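Local coordinates for protein scribble homolog (Homo sapiens, PDB 6EEY) that probably acts as a cell-polarity scaffold, using PDZ domains such as this fourth one to bind C-terminal peptide tails of partners including the alpha1D-adrenergic receptor, at residues 7-12 and 52-57; 15-20 and 81-86; 65-70 and 88-93. The protein carries 1 engineered substitution. One frame throughout, in Å; residues are numbered along the deposited sequence.

Contact 1: 7-12 and 52-57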
loop_
_atom_site.group_PDB
_atom_site.type_symbol
_atom_site.label_atom_id
_atom_site.label_comp_id
_atom_site.label_asym_id
_atom_site.label_seq_id
_atom_site.Cartn_x
_atom_site.Cartn_y
_atom_site.Cartn_z
ATOM N N LEU A 7 -10.562 2.389 -1.821
ATOM C CA LEU A 7 -10.512 3.832 -1.967
ATOM C C LEU A 7 -9.898 4.173 -3.308
ATOM O O LEU A 7 -8.879 3.590 -3.695
ATOM C CB LEU A 7 -9.636 4.473 -0.911
ATOM C CG LEU A 7 -10.024 4.248 0.546
ATOM C CD1 LEU A 7 -9.303 5.235 1.460
ATOM C CD2 LEU A 7 -11.521 4.278 0.788
ATOM N N CYS A 8 -10.518 5.107 -4.003
ATOM C CA CYS A 8 -9.997 5.641 -5.249
ATOM C C CYS A 8 -9.482 7.035 -4.966
ATOM O O CYS A 8 -10.238 7.892 -4.521
ATOM C CB CYS A 8 -11.077 5.675 -6.321
ATOM S SG CYS A 8 -10.523 6.300 -7.909
ATOM N N ILE A 9 -8.189 7.239 -5.167
ATOM C CA ILE A 9 -7.502 8.451 -4.752
ATOM C C ILE A 9 -7.009 9.185 -5.980
ATOM O O ILE A 9 -6.331 8.606 -6.828
ATOM C CB ILE A 9 -6.368 8.124 -3.767
ATOM C CG1 ILE A 9 -6.997 7.514 -2.507
ATOM C CG2 ILE A 9 -5.561 9.349 -3.444
ATOM C CD1 ILE A 9 -6.000 6.860 -1.592
ATOM N N GLN A 10 -7.356 10.457 -6.086
ATOM C CA GLN A 10 -6.889 11.248 -7.209
ATOM C C GLN A 10 -5.405 11.540 -7.071
ATOM O O GLN A 10 -4.887 11.698 -5.967
ATOM C CB GLN A 10 -7.675 12.546 -7.283
ATOM C CG GLN A 10 -9.154 12.322 -7.560
ATOM C CD GLN A 10 -9.887 13.585 -7.996
ATOM O OE1 GLN A 10 -9.274 14.563 -8.432
ATOM N NE2 GLN A 10 -11.208 13.565 -7.888
ATOM N N LYS A 11 -4.721 11.635 -8.202
ATOM C CA LYS A 11 -3.316 12.004 -8.186
ATOM C C LYS A 11 -2.976 12.617 -9.534
ATOM O O LYS A 11 -3.715 12.471 -10.512
ATOM C CB LYS A 11 -2.417 10.800 -7.909
ATOM C CG LYS A 11 -2.425 9.722 -8.968
ATOM C CD LYS A 11 -1.594 8.538 -8.509
ATOM C CE LYS A 11 -1.343 7.521 -9.598
ATOM N NZ LYS A 11 -0.534 8.120 -10.699
ATOM N N ALA A 12 -1.842 13.297 -9.592
ATOM C CA ALA A 12 -1.356 13.758 -10.884
ATOM C C ALA A 12 -0.903 12.531 -11.679
ATOM O O ALA A 12 -0.488 11.527 -11.104
ATOM C CB ALA A 12 -0.227 14.761 -10.711
ATOM N N GLY A 52 -1.935 12.030 1.190
ATOM C CA GLY A 52 -2.059 13.082 2.181
ATOM C C GLY A 52 -3.104 14.103 1.797
ATOM O O GLY A 52 -3.919 14.513 2.627
ATOM N N ARG A 53 -3.112 14.512 0.529
ATOM C CA ARG A 53 -4.076 15.498 0.061
ATOM C C ARG A 53 -5.494 14.972 0.162
ATOM O O ARG A 53 -6.424 15.717 0.493
ATOM C CB ARG A 53 -3.775 15.880 -1.390
ATOM C CG ARG A 53 -2.430 16.524 -1.581
ATOM C CD ARG A 53 -2.300 17.132 -2.940
ATOM N NE ARG A 53 -2.522 16.218 -4.046
ATOM C CZ ARG A 53 -1.579 15.538 -4.685
ATOM N NH1 ARG A 53 -1.927 14.779 -5.692
ATOM N NH2 ARG A 53 -0.313 15.605 -4.311
ATOM N N ASP A 54 -5.691 13.690 -0.143
ATOM C CA ASP A 54 -7.011 13.075 -0.069
ATOM C C ASP A 54 -7.496 13.005 1.373
ATOM O O ASP A 54 -8.692 13.171 1.641
ATOM C CB ASP A 54 -6.909 11.706 -0.740
ATOM C CG ASP A 54 -8.126 10.840 -0.533
ATOM O OD1 ASP A 54 -8.210 10.178 0.517
ATOM O OD2 ASP A 54 -8.994 10.806 -1.430
ATOM N N GLY A 55 -6.604 12.748 2.314
ATOM C CA GLY A 55 -6.923 12.851 3.715
ATOM C C GLY A 55 -7.418 11.591 4.382
ATOM O O GLY A 55 -7.513 11.567 5.610
ATOM N N ARG A 56 -7.708 10.538 3.636
ATOM C CA ARG A 56 -8.304 9.353 4.243
ATOM C C ARG A 56 -7.265 8.374 4.779
ATOM O O ARG A 56 -7.397 7.889 5.905
ATOM C CB ARG A 56 -9.220 8.650 3.238
ATOM C CG ARG A 56 -10.496 9.406 2.995
ATOM C CD ARG A 56 -11.350 8.735 1.954
ATOM N NE ARG A 56 -10.750 8.842 0.625
ATOM C CZ ARG A 56 -11.246 8.281 -0.467
ATOM N NH1 ARG A 56 -12.349 7.549 -0.414
ATOM N NH2 ARG A 56 -10.646 8.474 -1.623
ATOM N N LEU A 57 -6.234 8.055 3.999
ATOM C CA LEU A 57 -5.302 7.025 4.427
ATOM C C LEU A 57 -4.487 7.493 5.621
ATOM O O LEU A 57 -4.176 8.674 5.771
ATOM C CB LEU A 57 -4.373 6.649 3.288
ATOM C CG LEU A 57 -5.026 5.938 2.110
ATOM C CD1 LEU A 57 -3.993 5.689 1.035
ATOM C CD2 LEU A 57 -5.673 4.636 2.514
HETATM O O HOH W 1 -12.902 6.391 -2.968
HETATM O O HOH W 2 -8.901 11.722 -3.968
#
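Arg56 reaches across to strand 5-10 and gives one N-H to its backbone: NH2 lies 3.0 Å from Cys8 O. The bond is bent, 132° at the hydrogen; the carbonyl oxygen lies in the guanidinium plane, whereas the donor stands well above the carbonyl plane. The Leu7 side chain comes head-on toward that of Arg56, its CD1 over one face of the guanidinium near the rim and its CD2 3.6 Å from NH1. Deeper in, Ile9 CD1 packs against Leu57 CD1 at 3.5 Å, and Leu7 CD1 touches Leu57 CD2.

Asp54 fixes the arginine from the second shell. Its chi1 of 170° swings CG away from the backbone N, and the carboxylate is gripped side-on by two nitrogens of Arg56: NE to OD1 at 2.9 Å, nearly straight, and NH2 to OD2 in a salt bridge. OD1 also accepts from Arg56 N, closing an Asx turn just past the helix end, where Gly55 has positive phi. Asp54 CB rests on Ile9 CG2. Two waters complete the seam: one links Cys8 N to Arg56 NH1, the other Gln10 N to Asp54 OD2.

Arg53 extends toward Ala12 and pairs with Glu15. The contact thus joins the first PDZ strand, hydrogen-bonded to strand 89-94, to the end of short helix 50-54, while Leu17 packs on both Ile9 and Leu57.

Contact 2: 15-20 and 81-86; sequences EGLGIS and QLLRSV. Engineered in segment 15-20: Gly16 (natural residue Arg).
Leu17 and Leu83 share the one backbone hydrogen bond that crosses this contact. Leu17 N donates to Leu83 O at 2.9 Å, arriving nearly along the C=O axis with an N-H...O angle of 147°. Beside it the two backbones run close: Gly16 CA lies 3.4 Å from Leu83 O and 4.0 Å from Arg84 CA. Gly16 is an engineered residue, arginine in the natural sequence.

In a PDZ domain the loop leading into the second strand, here 19-23, and the start of that strand carry the carboxylate-binding sequence, and Leu17-Gly18-Ile19 is consistent with that GLGF-type motif; peptide tails typically lie between this strand and helix 76-83. Apolar packing at that end of the groove centres on Leu83, whose CG is anti to its carbonyl carbon (chi1 -69°), sending both methyls toward Leu17 and Ile19. Its CD2 meets Leu17 CD2 at 3.6 Å, the side chains crossing at a slant. Ile19 comes in at about a right angle, its CD1 4.0 Å from Leu83 CD2 and its CG1 beside Leu83 CD1.

Within 81-86, Leu82 O accepts from both Ser85 N and Ser85 OG, which approach from the same face of its carbonyl plane; the hydroxyl donates at 2.7 Å.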
loop_
_atom_site.group_PDB
_atom_site.type_symbol
_atom_site.label_atom_id
_atom_site.label_comp_id
_atom_site.label_asym_id
_atom_site.label_seq_id
_atom_site.Cartn_x
_atom_site.Cartn_y
_atom_site.Cartn_z
ATOM N N GLU A 15 2.434 10.983 -10.879
ATOM C CA GLU A 15 2.770 10.996 -9.463
ATOM C C GLU A 15 2.467 9.648 -8.828
ATOM O O GLU A 15 1.566 8.937 -9.257
ATOM C CB GLU A 15 1.870 12.063 -8.830
ATOM C CG GLU A 15 2.086 12.366 -7.398
ATOM C CD GLU A 15 0.999 13.251 -6.783
ATOM O OE1 GLU A 15 -0.049 13.566 -7.402
ATOM O OE2 GLU A 15 1.236 13.646 -5.637
ATOM N N GLY A 16 3.196 9.304 -7.773
ATOM C CA GLY A 16 2.866 8.142 -6.976
ATOM C C GLY A 16 1.823 8.463 -5.919
ATOM O O GLY A 16 1.384 9.597 -5.753
ATOM N N LEU A 17 1.433 7.442 -5.162
ATOM C CA LEU A 17 0.430 7.668 -4.133
ATOM C C LEU A 17 0.973 8.502 -2.983
ATOM O O LEU A 17 0.190 9.149 -2.287
ATOM C CB LEU A 17 -0.099 6.331 -3.626
ATOM C CG LEU A 17 -1.242 6.449 -2.621
ATOM C CD1 LEU A 17 -2.453 7.171 -3.178
ATOM C CD2 LEU A 17 -1.642 5.058 -2.182
ATOM N N GLY A 18 2.277 8.517 -2.768
ATOM C CA GLY A 18 2.831 9.289 -1.683
ATOM C C GLY A 18 2.724 8.644 -0.323
ATOM O O GLY A 18 2.526 9.339 0.669
ATOM N N ILE A 19 2.839 7.325 -0.249
ATOM C CA ILE A 19 2.886 6.620 1.021
ATOM C C ILE A 19 4.142 5.783 1.069
ATOM O O ILE A 19 4.720 5.424 0.048
ATOM C CB ILE A 19 1.661 5.737 1.282
ATOM C CG1 ILE A 19 1.539 4.613 0.258
ATOM C CG2 ILE A 19 0.417 6.590 1.301
ATOM C CD1 ILE A 19 0.502 3.575 0.636
ATOM N N SER A 20 4.572 5.476 2.279
ATOM C CA SER A 20 5.603 4.484 2.519
ATOM C C SER A 20 4.935 3.251 3.092
ATOM O O SER A 20 3.934 3.342 3.800
ATOM C CB SER A 20 6.633 4.989 3.513
ATOM O OG SER A 20 6.994 6.316 3.199
ATOM N N GLN A 81 6.383 0.016 -6.818
ATOM C CA GLN A 81 6.110 0.302 -8.216
ATOM C C GLN A 81 4.616 0.359 -8.499
ATOM O O GLN A 81 4.164 1.219 -9.258
ATOM C CB GLN A 81 6.795 -0.729 -9.105
ATOM C CG GLN A 81 6.476 -0.539 -10.582
ATOM C CD GLN A 81 6.835 0.848 -11.087
ATOM O OE1 GLN A 81 7.985 1.274 -10.987
ATOM N NE2 GLN A 81 5.844 1.566 -11.625
ATOM N N LEU A 82 3.829 -0.540 -7.915
ATOM C CA LEU A 82 2.383 -0.450 -8.082
ATOM C C LEU A 82 1.870 0.879 -7.557
ATOM O O LEU A 82 0.981 1.482 -8.154
ATOM C CB LEU A 82 1.678 -1.618 -7.403
ATOM C CG LEU A 82 1.677 -2.912 -8.210
ATOM C CD1 LEU A 82 1.273 -4.066 -7.326
ATOM C CD2 LEU A 82 0.742 -2.810 -9.404
ATOM N N LEU A 83 2.417 1.347 -6.439
ATOM C CA LEU A 83 1.991 2.618 -5.859
ATOM C C LEU A 83 2.420 3.807 -6.698
ATOM O O LEU A 83 1.945 4.918 -6.439
ATOM C CB LEU A 83 2.514 2.734 -4.433
ATOM C CG LEU A 83 1.862 1.778 -3.436
ATOM C CD1 LEU A 83 2.684 1.661 -2.169
ATOM C CD2 LEU A 83 0.450 2.239 -3.120
ATOM N N ARG A 84 3.276 3.596 -7.699
ATOM C CA ARG A 84 3.723 4.628 -8.625
ATOM C C ARG A 84 3.117 4.456 -10.010
ATOM O O ARG A 84 3.553 5.109 -10.958
ATOM C CB ARG A 84 5.247 4.658 -8.696
ATOM C CG ARG A 84 5.846 5.044 -7.355
ATOM C CD ARG A 84 7.319 4.707 -7.249
ATOM N NE ARG A 84 8.146 5.433 -8.210
ATOM C CZ ARG A 84 8.774 6.583 -7.959
ATOM N NH1 ARG A 84 9.514 7.144 -8.908
ATOM N NH2 ARG A 84 8.662 7.174 -6.777
ATOM N N SER A 85 2.091 3.642 -10.137
ATOM C CA SER A 85 1.451 3.411 -11.416
ATOM C C SER A 85 0.954 4.727 -11.987
ATOM O O SER A 85 0.459 5.597 -11.270
ATOM C CB SER A 85 0.246 2.482 -11.250
ATOM O OG SER A 85 0.619 1.198 -10.787
ATOM N N VAL A 86 1.039 4.853 -13.302
ATOM C CA VAL A 86 0.528 6.051 -13.928
ATOM C C VAL A 86 -0.994 6.069 -13.831
ATOM O O VAL A 86 -1.661 5.053 -13.588
ATOM C CB VAL A 86 1.005 6.226 -15.381
ATOM C CG1 VAL A 86 2.525 6.219 -15.448
ATOM C CG2 VAL A 86 0.423 5.161 -16.251
#

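Contact 3: 65-70 and 88-93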
loop_
_atom_site.group_PDB
_atom_site.type_symbol
_atom_site.label_atom_id
_atom_site.label_comp_id
_atom_site.label_asym_id
_atom_site.label_seq_id
_atom_site.Cartn_x
_atom_site.Cartn_y
_atom_site.Cartn_z
ATOM N N GLU A 65 -4.297 -4.616 -1.708
ATOM C CA GLU A 65 -4.232 -4.557 -3.149
ATOM C C GLU A 65 -3.973 -3.123 -3.555
ATOM O O GLU A 65 -4.388 -2.184 -2.869
ATOM C CB GLU A 65 -5.534 -4.974 -3.840
ATOM C CG GLU A 65 -5.955 -6.381 -3.539
ATOM C CD GLU A 65 -7.178 -6.840 -4.312
ATOM O OE1 GLU A 65 -7.469 -8.050 -4.251
ATOM O OE2 GLU A 65 -7.837 -6.029 -4.979
ATOM N N VAL A 66 -3.323 -2.972 -4.694
ATOM C CA VAL A 66 -3.162 -1.687 -5.360
ATOM C C VAL A 66 -3.615 -1.906 -6.788
ATOM O O VAL A 66 -3.165 -2.848 -7.442
ATOM C CB VAL A 66 -1.696 -1.225 -5.327
ATOM C CG1 VAL A 66 -1.506 0.071 -6.097
ATOM C CG2 VAL A 66 -1.236 -1.024 -3.901
ATOM N N ASN A 67 -4.506 -1.056 -7.266
ATOM C CA ASN A 67 -5.050 -1.168 -8.617
ATOM C C ASN A 67 -5.504 -2.596 -8.917
ATOM O O ASN A 67 -5.216 -3.170 -9.977
ATOM C CB ASN A 67 -4.082 -0.629 -9.668
ATOM C CG ASN A 67 -4.000 0.887 -9.645
ATOM O OD1 ASN A 67 -4.836 1.555 -9.037
ATOM N ND2 ASN A 67 -3.015 1.439 -10.324
ATOM N N GLN A 68 -6.219 -3.162 -7.944
ATOM C CA GLN A 68 -6.882 -4.453 -8.040
ATOM C C GLN A 68 -5.942 -5.629 -7.985
ATOM O O GLN A 68 -6.379 -6.752 -8.214
ATOM C CB GLN A 68 -7.736 -4.599 -9.305
ATOM C CG GLN A 68 -8.564 -3.385 -9.639
ATOM C CD GLN A 68 -9.618 -3.113 -8.610
ATOM O OE1 GLN A 68 -10.216 -4.037 -8.066
ATOM N NE2 GLN A 68 -9.862 -1.834 -8.332
ATOM N N GLN A 69 -4.666 -5.414 -7.691
ATOM C CA GLN A 69 -3.666 -6.470 -7.700
ATOM C C GLN A 69 -3.183 -6.746 -6.289
ATOM O O GLN A 69 -2.810 -5.831 -5.557
ATOM C CB GLN A 69 -2.515 -6.071 -8.607
ATOM C CG GLN A 69 -2.983 -5.973 -10.050
ATOM C CD GLN A 69 -2.113 -5.088 -10.898
ATOM O OE1 GLN A 69 -0.997 -5.463 -11.259
ATOM N NE2 GLN A 69 -2.610 -3.892 -11.216
ATOM N N SER A 70 -3.219 -8.014 -5.910
ATOM C CA SER A 70 -2.790 -8.421 -4.592
ATOM C C SER A 70 -1.314 -8.112 -4.374
ATOM O O SER A 70 -0.463 -8.346 -5.240
ATOM C CB SER A 70 -3.007 -9.925 -4.427
ATOM O OG SER A 70 -2.499 -10.374 -3.189
ATOM N N ASP A 88 -4.549 9.144 -13.419
ATOM C CA ASP A 88 -5.001 10.268 -12.612
ATOM C C ASP A 88 -5.766 9.825 -11.376
ATOM O O ASP A 88 -6.234 10.669 -10.605
ATOM C CB ASP A 88 -5.750 11.306 -13.454
ATOM C CG ASP A 88 -6.940 10.763 -14.155
ATOM O OD1 ASP A 88 -7.544 9.791 -13.682
ATOM O OD2 ASP A 88 -7.296 11.337 -15.210
ATOM N N THR A 89 -5.896 8.531 -11.156
ATOM C CA THR A 89 -6.336 8.025 -9.867
ATOM C C THR A 89 -5.536 6.758 -9.601
ATOM O O THR A 89 -4.897 6.195 -10.494
ATOM C CB THR A 89 -7.826 7.675 -9.847
ATOM O OG1 THR A 89 -8.067 6.618 -10.780
ATOM C CG2 THR A 89 -8.704 8.868 -10.192
ATOM N N LEU A 90 -5.580 6.300 -8.362
ATOM C CA LEU A 90 -4.994 5.030 -7.977
ATOM C C LEU A 90 -5.917 4.448 -6.926
ATOM O O LEU A 90 -6.415 5.171 -6.061
ATOM C CB LEU A 90 -3.573 5.243 -7.474
ATOM C CG LEU A 90 -2.833 3.954 -7.121
ATOM C CD1 LEU A 90 -1.377 4.053 -7.535
ATOM C CD2 LEU A 90 -2.953 3.666 -5.631
ATOM N N THR A 91 -6.147 3.151 -6.982
ATOM C CA THR A 91 -7.071 2.505 -6.057
ATOM C C THR A 91 -6.301 1.625 -5.089
ATOM O O THR A 91 -5.341 0.950 -5.469
ATOM C CB THR A 91 -8.107 1.697 -6.839
ATOM O OG1 THR A 91 -8.890 2.589 -7.650
ATOM C CG2 THR A 91 -9.016 0.901 -5.930
ATOM N N VAL A 92 -6.718 1.644 -3.838
ATOM C CA VAL A 92 -6.138 0.768 -2.837
ATOM C C VAL A 92 -7.253 0.020 -2.138
ATOM O O VAL A 92 -8.365 0.538 -1.961
ATOM C CB VAL A 92 -5.269 1.513 -1.803
ATOM C CG1 VAL A 92 -4.034 2.103 -2.486
ATOM C CG2 VAL A 92 -6.063 2.589 -1.080
ATOM N N LEU A 93 -6.938 -1.174 -1.692
ATOM C CA LEU A 93 -7.822 -1.977 -0.852
ATOM C C LEU A 93 -7.155 -2.084 0.502
ATOM O O LEU A 93 -6.042 -2.615 0.600
ATOM C CB LEU A 93 -8.013 -3.367 -1.452
ATOM C CG LEU A 93 -9.079 -4.242 -0.802
ATOM C CD1 LEU A 93 -10.474 -3.670 -1.055
ATOM C CD2 LEU A 93 -9.003 -5.667 -1.301
HETATM O O HOH W 3 -3.014 4.255 -11.064
HETATM O O HOH W 4 -6.851 -1.940 -5.452
#
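Strand 62-66 of the PDZ sheet pairs antiparallel with strand 89-94 and then enters a type I' turn, Val66 to Gln69, that leads back along it as strand 69-70. Two backbone bonds set the pairing with 89-94: Leu93 N to Glu65 O, and Asn67 N to Thr91 O at 2.8 Å. Beyond the last strand residue, the side chain of Asn67 takes over. A chi1 of -73° keeps its CG beside the backbone N, so that OD1 and N both face Thr91, and OD1 accepts from Thr91 N at 2.9 Å in an almost straight bond of 178°. Asn67 therefore binds Thr91 through both its backbone N-H and its amide oxygen, much as a further strand residue would.

On one face, Val66 CG1 meets Leu90 CD2 at 3.9 Å, and Val92 CG1 lies farther off from Val66 CG2; Leu82 and Leu83 of helix 76-83 pack on Val66 from this core side. On the face of Glu65 and Leu93, those two side chains lie side by side and point the same way, Leu93 CD2 3.7 Å from Glu65 CD. Gln68 swings back from the turn to place NE2 near Thr91 CG2, with Glu6 as its hydrogen-bonding partner. Gln69 NE2 braces the turn by donating to Asn67 O. Asn67 ND2 donates to a water at 2.9 Å, which in turn donates to Thr89 O.

Overall arrangement
The three contacts lie within one PDZ domain, their centres about 10 to 12 Å apart, and all reach the same antiparallel sheet. Contact 1 closes before contact 3 opens, whereas contact 2 alternates with both, tying residues 15-20 to a segment near the C-terminus. Contacts 1 and 3 meet where strands 5-10 and 89-94 pair, Ile9 with Leu90 and Leu7 with Val92. A hydrogen bond from Lys11 NZ to Ser85 O joins contact 1 to contact 2, and Leu82 and Leu83 of contact 2 also lie against Leu90 of contact 3. Together they connect the sheet to both helices, including helix 76-83 at the probable peptide groove.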